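Local structure of putative type VI secretion protein (Escherichia coli, 6SK0) at residues L575-L584 with L618-H629; M594-T604 with G673-N681. The protein probably forms the trimeric puncturing tip of the type VI secretion machine and carries a phospholipase effector on its spike. All blocks are in the same frame, centred on the assembly; numbering follows the deposited sequence.

Contact 1 (L575-L584 with L618-H629); sequences LDMDEAIRQL and LTDLTAPGMLLH
The first turns of helix 578-600 cross strand 626-629 nearly at right angles, the two axes running at 100° and approaching to 9.1 Å, with Ala580 facing His629 and Ile581 facing Thr619. The strand belongs to the intertwined trimeric beta-prism of the VgrG spike: it pairs in parallel with strand 559-563 of its own chain and with a strand of the second subunit, and the helix is laid against its outer face. His629 and Leu627 turn toward the helix from this strand. The imidazole of His629 lies flat against the helix backbone, with Ala580 CA 3.7 Å above the ring plane and Ala580 CB making an off-centre CH-pi contact. Glu579 CG reaches His629 CE1 at 3.4 Å, while Gln583 CG approaches the ring obliquely. A hydrogen bond between His629 ND1 and Asp565 OD1 helps fix the ring's rotation. Leu627 divides its two methyls: CD1 meets the branched end of Leu584 tip to tip, and CD2 packs on Ala580 CB and on the sulfur of Met577. Leu584 in turn crosses Leu618 at about a right angle, and Ile581 CD1 rests on Thr619 CG2 at 3.6 Å. Met577, the N-cap residue, has CG wedged between its backbone N and carbonyl carbon (chi1 51°), and a bend at chi3 brings CE to 3.9 Å from Leu621 CG. The thioether thus sits over the end of helix 608-618, where Asp620 N gives Met577 SD a weak hydrogen bond of 3.2 Å.

Contact 2 (M594-T604 with G673-N681); sequences MAKAATAANAT and GAVSLLSRN
Leu678, Arg680 and Thr604 account for nearly half of the surface buried where the end of helix 578-600 meets strand 675-679. Leu678 rises from the strand with CG anti to its backbone N (chi1 172°), which directs both methyls at the last helical turn and the residue that follows it: CD2 lies 3.5 Å from Ala598 CA, and CD1 lies 3.8 Å from Ala601 CB. The small side chains of Ala598 and Ala601 probably allow this close approach. Arg680 extends its guanidinium alongside the same helix, and Ala597 CB sits over one face, 3.2 Å above the plane and displaced toward NE. Its CD packs 3.6 Å from Met594 SD, NH1 adds a weak hydrogen bond to that sulfur, and the charge is met by a salt bridge from NH1 to Glu672 of the third subunit. The helix ends in a Schellman motif with Asn602 as its C-prime residue, and the chain then drops onto the strand, which pairs in parallel with strands of both other subunits in the spike's trimeric beta-prism. Here Thr604 lies against Ser676, their CB atoms 3.5 Å apart. Thr604 OG1 touches Ala674 CB while hydrogen-bonding Gln685 of the second subunit, and Thr604 N donates to Ser676 OG at 3.1 Å, 138° at the hydrogen.

Helix 578-600 is common to both contacts: contact 1 holds its first turns and contact 2 its last, with centres 28 Å apart and nearest atoms about 12 Å apart. Along the chain the segments alternate, 575-584, 594-604, 618-629 and then 673-681, so the two contacts interlock in sequence. After 594-604 the chain folds back through helix 608-618 and enters the strands from 626-629 onward. Helix 578-600 thus runs along the shaft from strand 626-629 to strand 675-679, past the five strands that lie between them in sequence, and both contacts are flanked by residues of the other two subunits. This embeds a helical insertion in the side of a long, intersubunit beta shaft, consistent with a rigid puncturing spike.

Contact 1 (L575-L584 with L618-H629)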
ATOM      1  N   LEU A 575     -15.895  20.466  -7.511  1.00 46.91           N
ATOM      2  CA  LEU A 575     -15.710  19.076  -7.117  1.00 46.91           C
ATOM      3  C   LEU A 575     -16.094  18.098  -8.220  1.00 46.91           C
ATOM      4  O   LEU A 575     -16.483  16.965  -7.933  1.00 46.91           O
ATOM      5  CB  LEU A 575     -16.500  18.781  -5.847  1.00 46.91           C
ATOM      6  CG  LEU A 575     -15.986  19.489  -4.602  1.00 46.91           C
ATOM      7  CD1 LEU A 575     -16.783  19.051  -3.404  1.00 46.91           C
ATOM      8  CD2 LEU A 575     -14.504  19.216  -4.408  1.00 46.91           C
ATOM      9  N   ASP A 576     -15.990  18.512  -9.475  1.00 48.14           N
ATOM     10  CA  ASP A 576     -16.265  17.631 -10.601  1.00 48.14           C
ATOM     11  C   ASP A 576     -15.209  16.532 -10.639  1.00 48.14           C
ATOM     12  O   ASP A 576     -14.033  16.797 -10.901  1.00 48.14           O
ATOM     13  CB  ASP A 576     -16.270  18.445 -11.887  1.00 48.14           C
ATOM     14  CG  ASP A 576     -17.656  18.635 -12.447  1.00 48.14           C
ATOM     15  OD1 ASP A 576     -18.618  18.624 -11.655  1.00 48.14           O
ATOM     16  OD2 ASP A 576     -17.788  18.843 -13.672  1.00 48.14           O
ATOM     17  N   MET A 577     -15.613  15.301 -10.354  1.00 45.66           N
ATOM     18  CA  MET A 577     -14.655  14.222 -10.153  1.00 45.66           C
ATOM     19  C   MET A 577     -15.099  12.962 -10.877  1.00 45.66           C
ATOM     20  O   MET A 577     -14.997  11.853 -10.346  1.00 45.66           O
ATOM     21  CB  MET A 577     -14.453  13.949  -8.664  1.00 45.66           C
ATOM     22  CG  MET A 577     -15.746  13.748  -7.901  1.00 45.66           C
ATOM     23  SD  MET A 577     -15.497  13.045  -6.268  1.00 45.66           S
ATOM     24  CE  MET A 577     -14.873  14.463  -5.379  1.00 45.66           C
ATOM     25  N   ASP A 578     -15.582  13.116 -12.109  1.00 47.03           N
ATOM     26  CA  ASP A 578     -16.161  11.988 -12.831  1.00 47.03           C
ATOM     27  C   ASP A 578     -15.149  10.873 -13.054  1.00 47.03           C
ATOM     28  O   ASP A 578     -15.462   9.698 -12.849  1.00 47.03           O
ATOM     29  CB  ASP A 578     -16.742  12.467 -14.158  1.00 47.03           C
ATOM     30  CG  ASP A 578     -18.058  13.183 -13.986  1.00 47.03           C
ATOM     31  OD1 ASP A 578     -18.217  13.931 -12.998  1.00 47.03           O
ATOM     32  OD2 ASP A 578     -18.935  13.024 -14.857  1.00 47.03           O
ATOM     33  N   GLU A 579     -13.928  11.214 -13.458  1.00 45.58           N
ATOM     34  CA  GLU A 579     -12.929  10.178 -13.679  1.00 45.58           C
ATOM     35  C   GLU A 579     -12.485   9.550 -12.364  1.00 45.58           C
ATOM     36  O   GLU A 579     -12.306   8.330 -12.279  1.00 45.58           O
ATOM     37  CB  GLU A 579     -11.739  10.749 -14.444  1.00 45.58           C
ATOM     38  CG  GLU A 579     -10.717   9.707 -14.872  1.00 45.58           C
ATOM     39  CD  GLU A 579     -11.338   8.406 -15.369  1.00 45.58           C
ATOM     40  OE1 GLU A 579     -12.214   8.453 -16.257  1.00 45.58           O
ATOM     41  OE2 GLU A 579     -10.941   7.335 -14.876  1.00 45.58           O
ATOM     42  N   ALA A 580     -12.323  10.362 -11.322  1.00 43.39           N
ATOM     43  CA  ALA A 580     -12.001   9.817 -10.011  1.00 43.39           C
ATOM     44  C   ALA A 580     -13.119   8.912  -9.505  1.00 43.39           C
ATOM     45  O   ALA A 580     -12.857   7.874  -8.889  1.00 43.39           O
ATOM     46  CB  ALA A 580     -11.731  10.948  -9.023  1.00 43.39           C
ATOM     47  N   ILE A 581     -14.369   9.286  -9.767  1.00 44.06           N
ATOM     48  CA  ILE A 581     -15.490   8.458  -9.344  1.00 44.06           C
ATOM     49  C   ILE A 581     -15.507   7.150 -10.121  1.00 44.06           C
ATOM     50  O   ILE A 581     -15.792   6.088  -9.562  1.00 44.06           O
ATOM     51  CB  ILE A 581     -16.813   9.228  -9.493  1.00 44.06           C
ATOM     52  CG1 ILE A 581     -16.968  10.235  -8.356  1.00 44.06           C
ATOM     53  CG2 ILE A 581     -17.992   8.276  -9.507  1.00 44.06           C
ATOM     54  CD1 ILE A 581     -18.112  11.180  -8.552  1.00 44.06           C
ATOM     55  N   ARG A 582     -15.207   7.203 -11.417  1.00 45.41           N
ATOM     56  CA  ARG A 582     -15.086   5.977 -12.191  1.00 45.41           C
ATOM     57  C   ARG A 582     -14.016   5.071 -11.605  1.00 45.41           C
ATOM     58  O   ARG A 582     -14.213   3.858 -11.505  1.00 45.41           O
ATOM     59  CB  ARG A 582     -14.777   6.297 -13.649  1.00 45.41           C
ATOM     60  CG  ARG A 582     -15.998   6.598 -14.482  1.00 45.41           C
ATOM     61  CD  ARG A 582     -15.655   6.721 -15.953  1.00 45.41           C
ATOM     62  NE  ARG A 582     -14.900   7.937 -16.238  1.00 45.41           N
ATOM     63  CZ  ARG A 582     -15.443   9.141 -16.368  1.00 45.41           C
ATOM     64  NH1 ARG A 582     -16.752   9.299 -16.236  1.00 45.41           N
ATOM     65  NH2 ARG A 582     -14.676  10.189 -16.625  1.00 45.41           N
ATOM     66  N   GLN A 583     -12.886   5.647 -11.195  1.00 42.59           N
ATOM     67  CA  GLN A 583     -11.842   4.847 -10.564  1.00 42.59           C
ATOM     68  C   GLN A 583     -12.326   4.227  -9.260  1.00 42.59           C
ATOM     69  O   GLN A 583     -12.081   3.045  -9.001  1.00 42.59           O
ATOM     70  CB  GLN A 583     -10.596   5.695 -10.322  1.00 42.59           C
ATOM     71  CG  GLN A 583      -9.859   6.088 -11.581  1.00 42.59           C
ATOM     72  CD  GLN A 583      -9.659   4.922 -12.519  1.00 42.59           C
ATOM     73  OE1 GLN A 583     -10.059   4.961 -13.677  1.00 42.59           O
ATOM     74  NE2 GLN A 583      -9.040   3.877 -12.022  1.00 42.59           N
ATOM     75  N   LEU A 584     -13.012   5.010  -8.428  1.00 42.12           N
ATOM     76  CA  LEU A 584     -13.521   4.481  -7.167  1.00 42.12           C
ATOM     77  C   LEU A 584     -14.502   3.340  -7.403  1.00 42.12           C
ATOM     78  O   LEU A 584     -14.432   2.302  -6.737  1.00 42.12           O
ATOM     79  CB  LEU A 584     -14.182   5.590  -6.353  1.00 42.12           C
ATOM     80  CG  LEU A 584     -13.286   6.706  -5.824  1.00 42.12           C
ATOM     81  CD1 LEU A 584     -14.130   7.867  -5.358  1.00 42.12           C
ATOM     82  CD2 LEU A 584     -12.377   6.210  -4.712  1.00 42.12           C
ATOM     83  N   LEU A 618     -16.334   9.467  -0.374  1.00 41.90           N
ATOM     84  CA  LEU A 618     -15.446  10.192  -1.270  1.00 41.90           C
ATOM     85  C   LEU A 618     -16.156  10.675  -2.519  1.00 41.90           C
ATOM     86  O   LEU A 618     -15.748  11.687  -3.093  1.00 41.90           O
ATOM     87  CB  LEU A 618     -14.258   9.319  -1.663  1.00 41.90           C
ATOM     88  CG  LEU A 618     -13.290   8.909  -0.555  1.00 41.90           C
ATOM     89  CD1 LEU A 618     -12.157   8.100  -1.145  1.00 41.90           C
ATOM     90  CD2 LEU A 618     -12.761  10.116   0.200  1.00 41.90           C
ATOM     91  N   THR A 619     -17.197   9.977  -2.965  1.00 43.92           N
ATOM     92  CA  THR A 619     -17.962  10.441  -4.110  1.00 43.92           C
ATOM     93  C   THR A 619     -18.566  11.796  -3.794  1.00 43.92           C
ATOM     94  O   THR A 619     -19.369  11.924  -2.869  1.00 43.92           O
ATOM     95  CB  THR A 619     -19.049   9.434  -4.468  1.00 43.92           C
ATOM     96  OG1 THR A 619     -18.438   8.198  -4.839  1.00 43.92           O
ATOM     97  CG2 THR A 619     -19.879   9.940  -5.625  1.00 43.92           C
ATOM     98  N   ASP A 620     -18.139  12.812  -4.535  1.00 45.10           N
ATOM     99  CA  ASP A 620     -18.497  14.206  -4.306  1.00 45.10           C
ATOM    100  C   ASP A 620     -18.070  14.704  -2.934  1.00 45.10           C
ATOM    101  O   ASP A 620     -18.513  15.769  -2.508  1.00 45.10           O
ATOM    102  CB  ASP A 620     -19.998  14.436  -4.499  1.00 45.10           C
ATOM    103  CG  ASP A 620     -20.544  13.681  -5.679  1.00 45.10           C
ATOM    104  OD1 ASP A 620     -20.078  13.927  -6.808  1.00 45.10           O
ATOM    105  OD2 ASP A 620     -21.429  12.827  -5.479  1.00 45.10           O
ATOM    106  N   LEU A 621     -17.214  13.955  -2.240  1.00 42.52           N
ATOM    107  CA  LEU A 621     -16.747  14.293  -0.900  1.00 42.52           C
ATOM    108  C   LEU A 621     -17.910  14.678   0.010  1.00 42.52           C
ATOM    109  O   LEU A 621     -17.914  15.726   0.653  1.00 42.52           O
ATOM    110  CB  LEU A 621     -15.685  15.393  -0.954  1.00 42.52           C
ATOM    111  CG  LEU A 621     -14.331  14.955  -1.515  1.00 42.52           C
ATOM    112  CD1 LEU A 621     -13.371  16.129  -1.692  1.00 42.52           C
ATOM    113  CD2 LEU A 621     -13.699  13.877  -0.638  1.00 42.52           C
ATOM    114  N   THR A 622     -18.922  13.808   0.050  1.00 43.09           N
ATOM    115  CA  THR A 622     -20.056  14.031   0.935  1.00 43.09           C
ATOM    116  C   THR A 622     -19.672  13.895   2.398  1.00 43.09           C
ATOM    117  O   THR A 622     -20.382  14.409   3.264  1.00 43.09           O
ATOM    118  CB  THR A 622     -21.194  13.070   0.595  1.00 43.09           C
ATOM    119  OG1 THR A 622     -20.740  11.720   0.719  1.00 43.09           O
ATOM    120  CG2 THR A 622     -21.670  13.308  -0.821  1.00 43.09           C
ATOM    121  N   ALA A 623     -18.575  13.216   2.690  1.00 41.65           N
ATOM    122  CA  ALA A 623     -17.964  13.196   4.001  1.00 41.65           C
ATOM    123  C   ALA A 623     -16.550  13.758   3.900  1.00 41.65           C
ATOM    124  O   ALA A 623     -15.948  13.723   2.826  1.00 41.65           O
ATOM    125  CB  ALA A 623     -17.932  11.775   4.575  1.00 41.65           C
ATOM    126  N   PRO A 624     -16.001  14.307   4.982  1.00 41.01           N
ATOM    127  CA  PRO A 624     -14.659  14.901   4.895  1.00 41.01           C
ATOM    128  C   PRO A 624     -13.568  13.863   4.713  1.00 41.01           C
ATOM    129  O   PRO A 624     -12.812  13.546   5.633  1.00 41.01           O
ATOM    130  CB  PRO A 624     -14.514  15.641   6.228  1.00 41.01           C
ATOM    131  CG  PRO A 624     -15.496  15.007   7.116  1.00 41.01           C
ATOM    132  CD  PRO A 624     -16.643  14.613   6.266  1.00 41.01           C
ATOM    133  N   GLY A 625     -13.501  13.312   3.508  1.00 39.51           N
ATOM    134  CA  GLY A 625     -12.426  12.438   3.117  1.00 39.51           C
ATOM    135  C   GLY A 625     -11.378  13.174   2.308  1.00 39.51           C
ATOM    136  O   GLY A 625     -11.382  14.397   2.177  1.00 39.51           O
ATOM    137  N   MET A 626     -10.463  12.403   1.759  1.00 38.68           N
ATOM    138  CA  MET A 626      -9.440  12.936   0.886  1.00 38.68           C
ATOM    139  C   MET A 626      -9.374  12.063  -0.348  1.00 38.68           C
ATOM    140  O   MET A 626      -9.224  10.844  -0.247  1.00 38.68           O
ATOM    141  CB  MET A 626      -8.090  12.991   1.579  1.00 38.68           C
ATOM    142  CG  MET A 626      -7.135  13.963   0.947  1.00 38.68           C
ATOM    143  SD  MET A 626      -5.589  14.019   1.841  1.00 38.68           S
ATOM    144  CE  MET A 626      -4.846  12.584   1.125  1.00 38.68           C
ATOM    145  N   LEU A 627      -9.507  12.687  -1.500  1.00 37.77           N
ATOM    146  CA  LEU A 627      -9.483  11.992  -2.773  1.00 37.77           C
ATOM    147  C   LEU A 627      -8.318  12.537  -3.581  1.00 37.77           C
ATOM    148  O   LEU A 627      -8.302  13.716  -3.942  1.00 37.77           O
ATOM    149  CB  LEU A 627     -10.807  12.161  -3.507  1.00 37.77           C
ATOM    150  CG  LEU A 627     -10.938  11.447  -4.845  1.00 37.77           C
ATOM    151  CD1 LEU A 627     -10.631   9.968  -4.707  1.00 37.77           C
ATOM    152  CD2 LEU A 627     -12.329  11.666  -5.384  1.00 37.77           C
ATOM    153  N   LEU A 628      -7.341  11.685  -3.833  1.00 37.79           N
ATOM    154  CA  LEU A 628      -6.223  11.991  -4.706  1.00 37.79           C
ATOM    155  C   LEU A 628      -6.419  11.214  -5.992  1.00 37.79           C
ATOM    156  O   LEU A 628      -6.487   9.982  -5.976  1.00 37.79           O
ATOM    157  CB  LEU A 628      -4.894  11.630  -4.054  1.00 37.79           C
ATOM    158  CG  LEU A 628      -4.689  12.058  -2.604  1.00 37.79           C
ATOM    159  CD1 LEU A 628      -3.307  11.655  -2.155  1.00 37.79           C
ATOM    160  CD2 LEU A 628      -4.878  13.540  -2.448  1.00 37.79           C
ATOM    161  N   HIS A 629      -6.532  11.928  -7.096  1.00 39.62           N
ATOM    162  CA  HIS A 629      -6.711  11.284  -8.381  1.00 39.62           C
ATOM    163  C   HIS A 629      -5.836  11.954  -9.420  1.00 39.62           C
ATOM    164  O   HIS A 629      -5.779  13.181  -9.491  1.00 39.62           O
ATOM    165  CB  HIS A 629      -8.163  11.317  -8.837  1.00 39.62           C
ATOM    166  CG  HIS A 629      -8.348  10.768 -10.208  1.00 39.62           C
ATOM    167  ND1 HIS A 629      -8.486  11.569 -11.315  1.00 39.62           N
ATOM    168  CD2 HIS A 629      -8.351   9.495 -10.661  1.00 39.62           C
ATOM    169  CE1 HIS A 629      -8.594  10.814 -12.390  1.00 39.62           C
ATOM    170  NE2 HIS A 629      -8.520   9.551 -12.020  1.00 39.62           N
TER

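Contact 2 (M594-T604 with G673-N681)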
ATOM      1  N   MET A 594     -14.117  -9.942  -6.331  1.00 44.11           N
ATOM      2  CA  MET A 594     -13.099 -10.779  -5.717  1.00 44.11           C
ATOM      3  C   MET A 594     -13.546 -11.303  -4.364  1.00 44.11           C
ATOM      4  O   MET A 594     -13.147 -12.392  -3.958  1.00 44.11           O
ATOM      5  CB  MET A 594     -11.794 -10.011  -5.585  1.00 44.11           C
ATOM      6  CG  MET A 594     -11.156  -9.754  -6.910  1.00 44.11           C
ATOM      7  SD  MET A 594     -11.105 -11.183  -7.973  1.00 44.11           S
ATOM      8  CE  MET A 594      -9.432 -11.018  -8.557  1.00 44.11           C
ATOM      9  N   ALA A 595     -14.369 -10.542  -3.649  1.00 45.44           N
ATOM     10  CA  ALA A 595     -14.895 -11.028  -2.382  1.00 45.44           C
ATOM     11  C   ALA A 595     -15.835 -12.203  -2.604  1.00 45.44           C
ATOM     12  O   ALA A 595     -15.809 -13.183  -1.851  1.00 45.44           O
ATOM     13  CB  ALA A 595     -15.599  -9.899  -1.634  1.00 45.44           C
ATOM     14  N   LYS A 596     -16.662 -12.130  -3.646  1.00 46.31           N
ATOM     15  CA  LYS A 596     -17.478 -13.288  -3.992  1.00 46.31           C
ATOM     16  C   LYS A 596     -16.604 -14.481  -4.361  1.00 46.31           C
ATOM     17  O   LYS A 596     -16.881 -15.613  -3.949  1.00 46.31           O
ATOM     18  CB  LYS A 596     -18.438 -12.957  -5.131  1.00 46.31           C
ATOM     19  CG  LYS A 596     -19.232 -11.703  -4.894  1.00 46.31           C
ATOM     20  CD  LYS A 596     -20.679 -12.007  -4.598  1.00 46.31           C
ATOM     21  CE  LYS A 596     -21.308 -10.846  -3.839  1.00 46.31           C
ATOM     22  NZ  LYS A 596     -22.583 -11.213  -3.179  1.00 46.31           N
ATOM     23  N   ALA A 597     -15.544 -14.245  -5.134  1.00 45.18           N
ATOM     24  CA  ALA A 597     -14.636 -15.335  -5.479  1.00 45.18           C
ATOM     25  C   ALA A 597     -13.990 -15.939  -4.238  1.00 45.18           C
ATOM     26  O   ALA A 597     -13.838 -17.159  -4.141  1.00 45.18           O
ATOM     27  CB  ALA A 597     -13.570 -14.843  -6.450  1.00 45.18           C
ATOM     28  N   ALA A 598     -13.609 -15.099  -3.280  1.00 45.02           N
ATOM     29  CA  ALA A 598     -13.018 -15.591  -2.043  1.00 45.02           C
ATOM     30  C   ALA A 598     -14.007 -16.439  -1.266  1.00 45.02           C
ATOM     31  O   ALA A 598     -13.634 -17.463  -0.686  1.00 45.02           O
ATOM     32  CB  ALA A 598     -12.530 -14.425  -1.188  1.00 45.02           C
ATOM     33  N   THR A 599     -15.270 -16.018  -1.234  1.00 46.70           N
ATOM     34  CA  THR A 599     -16.298 -16.825  -0.592  1.00 46.70           C
ATOM     35  C   THR A 599     -16.431 -18.180  -1.272  1.00 46.70           C
ATOM     36  O   THR A 599     -16.486 -19.214  -0.604  1.00 46.70           O
ATOM     37  CB  THR A 599     -17.632 -16.078  -0.601  1.00 46.70           C
ATOM     38  OG1 THR A 599     -17.594 -15.034   0.376  1.00 46.70           O
ATOM     39  CG2 THR A 599     -18.777 -17.015  -0.279  1.00 46.70           C
ATOM     40  N   ALA A 600     -16.453 -18.192  -2.604  1.00 45.69           N
ATOM     41  CA  ALA A 600     -16.587 -19.453  -3.325  1.00 45.69           C
ATOM     42  C   ALA A 600     -15.423 -20.398  -3.049  1.00 45.69           C
ATOM     43  O   ALA A 600     -15.603 -21.617  -3.052  1.00 45.69           O
ATOM     44  CB  ALA A 600     -16.709 -19.189  -4.822  1.00 45.69           C
ATOM     45  N   ALA A 601     -14.232 -19.866  -2.799  1.00 44.88           N
ATOM     46  CA  ALA A 601     -13.054 -20.687  -2.575  1.00 44.88           C
ATOM     47  C   ALA A 601     -12.777 -20.942  -1.102  1.00 44.88           C
ATOM     48  O   ALA A 601     -11.744 -21.528  -0.778  1.00 44.88           O
ATOM     49  CB  ALA A 601     -11.831 -20.040  -3.226  1.00 44.88           C
ATOM     50  N   ASN A 602     -13.673 -20.516  -0.214  1.00 46.57           N
ATOM     51  CA  ASN A 602     -13.496 -20.634   1.233  1.00 46.57           C
ATOM     52  C   ASN A 602     -12.271 -19.875   1.723  1.00 46.57           C
ATOM     53  O   ASN A 602     -11.645 -20.257   2.709  1.00 46.57           O
ATOM     54  CB  ASN A 602     -13.422 -22.096   1.682  1.00 46.57           C
ATOM     55  CG  ASN A 602     -14.568 -22.913   1.158  1.00 46.57           C
ATOM     56  OD1 ASN A 602     -15.721 -22.672   1.503  1.00 46.57           O
ATOM     57  ND2 ASN A 602     -14.262 -23.879   0.305  1.00 46.57           N
ATOM     58  N   ALA A 603     -11.920 -18.797   1.040  1.00 45.36           N
ATOM     59  CA  ALA A 603     -10.926 -17.877   1.556  1.00 45.36           C
ATOM     60  C   ALA A 603     -11.585 -16.905   2.524  1.00 45.36           C
ATOM     61  O   ALA A 603     -12.806 -16.758   2.560  1.00 45.36           O
ATOM     62  CB  ALA A 603     -10.245 -17.118   0.417  1.00 45.36           C
ATOM     63  N   THR A 604     -10.761 -16.251   3.328  1.00 45.42           N
ATOM     64  CA  THR A 604     -11.253 -15.189   4.192  1.00 45.42           C
ATOM     65  C   THR A 604     -11.657 -13.994   3.339  1.00 45.42           C
ATOM     66  O   THR A 604     -10.850 -13.476   2.562  1.00 45.42           O
ATOM     67  CB  THR A 604     -10.189 -14.799   5.210  1.00 45.42           C
ATOM     68  OG1 THR A 604      -9.939 -15.907   6.079  1.00 45.42           O
ATOM     69  CG2 THR A 604     -10.635 -13.602   6.031  1.00 45.42           C
ATOM     70  N   GLY A 673      -6.289 -11.472  12.825  1.00 39.71           N
ATOM     71  CA  GLY A 673      -7.169 -12.559  12.467  1.00 39.71           C
ATOM     72  C   GLY A 673      -6.511 -13.543  11.530  1.00 39.71           C
ATOM     73  O   GLY A 673      -5.632 -14.303  11.937  1.00 39.71           O
ATOM     74  N   ALA A 674      -6.916 -13.533  10.273  1.00 38.13           N
ATOM     75  CA  ALA A 674      -6.463 -14.520   9.313  1.00 38.13           C
ATOM     76  C   ALA A 674      -5.516 -13.901   8.295  1.00 38.13           C
ATOM     77  O   ALA A 674      -5.517 -12.693   8.065  1.00 38.13           O
ATOM     78  CB  ALA A 674      -7.648 -15.162   8.592  1.00 38.13           C
ATOM     79  N   VAL A 675      -4.695 -14.749   7.701  1.00 36.18           N
ATOM     80  CA  VAL A 675      -3.958 -14.428   6.493  1.00 36.18           C
ATOM     81  C   VAL A 675      -4.528 -15.304   5.394  1.00 36.18           C
ATOM     82  O   VAL A 675      -4.542 -16.533   5.513  1.00 36.18           O
ATOM     83  CB  VAL A 675      -2.451 -14.649   6.664  1.00 36.18           C
ATOM     84  CG1 VAL A 675      -1.742 -14.511   5.335  1.00 36.18           C
ATOM     85  CG2 VAL A 675      -1.889 -13.687   7.690  1.00 36.18           C
ATOM     86  N   SER A 676      -5.015 -14.678   4.335  1.00 36.87           N
ATOM     87  CA  SER A 676      -5.701 -15.386   3.269  1.00 36.87           C
ATOM     88  C   SER A 676      -5.139 -14.930   1.933  1.00 36.87           C
ATOM     89  O   SER A 676      -5.261 -13.758   1.574  1.00 36.87           O
ATOM     90  CB  SER A 676      -7.208 -15.143   3.343  1.00 36.87           C
ATOM     91  OG  SER A 676      -7.888 -15.825   2.321  1.00 36.87           O
ATOM     92  N   LEU A 677      -4.514 -15.850   1.213  1.00 35.70           N
ATOM     93  CA  LEU A 677      -4.019 -15.602  -0.130  1.00 35.70           C
ATOM     94  C   LEU A 677      -4.780 -16.496  -1.087  1.00 35.70           C
ATOM     95  O   LEU A 677      -4.677 -17.724  -1.009  1.00 35.70           O
ATOM     96  CB  LEU A 677      -2.517 -15.860  -0.234  1.00 35.70           C
ATOM     97  CG  LEU A 677      -1.605 -15.242   0.820  1.00 35.70           C
ATOM     98  CD1 LEU A 677      -0.165 -15.557   0.488  1.00 35.70           C
ATOM     99  CD2 LEU A 677      -1.816 -13.749   0.910  1.00 35.70           C
ATOM    100  N   LEU A 678      -5.545 -15.887  -1.979  1.00 36.29           N
ATOM    101  CA  LEU A 678      -6.309 -16.613  -2.977  1.00 36.29           C
ATOM    102  C   LEU A 678      -5.847 -16.198  -4.363  1.00 36.29           C
ATOM    103  O   LEU A 678      -5.960 -15.028  -4.739  1.00 36.29           O
ATOM    104  CB  LEU A 678      -7.807 -16.376  -2.814  1.00 36.29           C
ATOM    105  CG  LEU A 678      -8.657 -16.959  -3.940  1.00 36.29           C
ATOM    106  CD1 LEU A 678      -8.495 -18.472  -4.051  1.00 36.29           C
ATOM    107  CD2 LEU A 678     -10.099 -16.583  -3.739  1.00 36.29           C
ATOM    108  N   SER A 679      -5.323 -17.152  -5.106  1.00 38.16           N
ATOM    109  CA  SER A 679      -5.075 -16.996  -6.525  1.00 38.16           C
ATOM    110  C   SER A 679      -6.232 -17.635  -7.274  1.00 38.16           C
ATOM    111  O   SER A 679      -6.650 -18.746  -6.943  1.00 38.16           O
ATOM    112  CB  SER A 679      -3.746 -17.635  -6.914  1.00 38.16           C
ATOM    113  OG  SER A 679      -3.642 -17.786  -8.308  1.00 38.16           O
ATOM    114  N   ARG A 680      -6.761 -16.932  -8.265  1.00 41.14           N
ATOM    115  CA  ARG A 680      -7.941 -17.443  -8.946  1.00 41.14           C
ATOM    116  C   ARG A 680      -7.593 -18.286 -10.164  1.00 41.14           C
ATOM    117  O   ARG A 680      -8.281 -19.267 -10.446  1.00 41.14           O
ATOM    118  CB  ARG A 680      -8.858 -16.292  -9.345  1.00 41.14           C
ATOM    119  CG  ARG A 680      -9.442 -15.565  -8.158  1.00 41.14           C
ATOM    120  CD  ARG A 680     -10.543 -14.644  -8.571  1.00 41.14           C
ATOM    121  NE  ARG A 680     -11.715 -15.385  -9.007  1.00 41.14           N
ATOM    122  CZ  ARG A 680     -12.692 -14.873  -9.740  1.00 41.14           C
ATOM    123  NH1 ARG A 680     -12.638 -13.612 -10.129  1.00 41.14           N
ATOM    124  NH2 ARG A 680     -13.726 -15.624 -10.077  1.00 41.14           N
ATOM    125  N   ASN A 681      -6.548 -17.945 -10.878  1.00 41.87           N
ATOM    126  CA  ASN A 681      -6.355 -18.652 -12.136  1.00 41.87           C
ATOM    127  C   ASN A 681      -4.967 -19.238 -12.323  1.00 41.87           C
ATOM    128  O   ASN A 681      -4.846 -20.320 -12.889  1.00 41.87           O
ATOM    129  CB  ASN A 681      -6.679 -17.718 -13.302  1.00 41.87           C
ATOM    130  CG  ASN A 681      -8.145 -17.402 -13.392  1.00 41.87           C
ATOM    131  OD1 ASN A 681      -8.910 -18.156 -13.977  1.00 41.87           O
ATOM    132  ND2 ASN A 681      -8.551 -16.294 -12.801  1.00 41.87           N
TER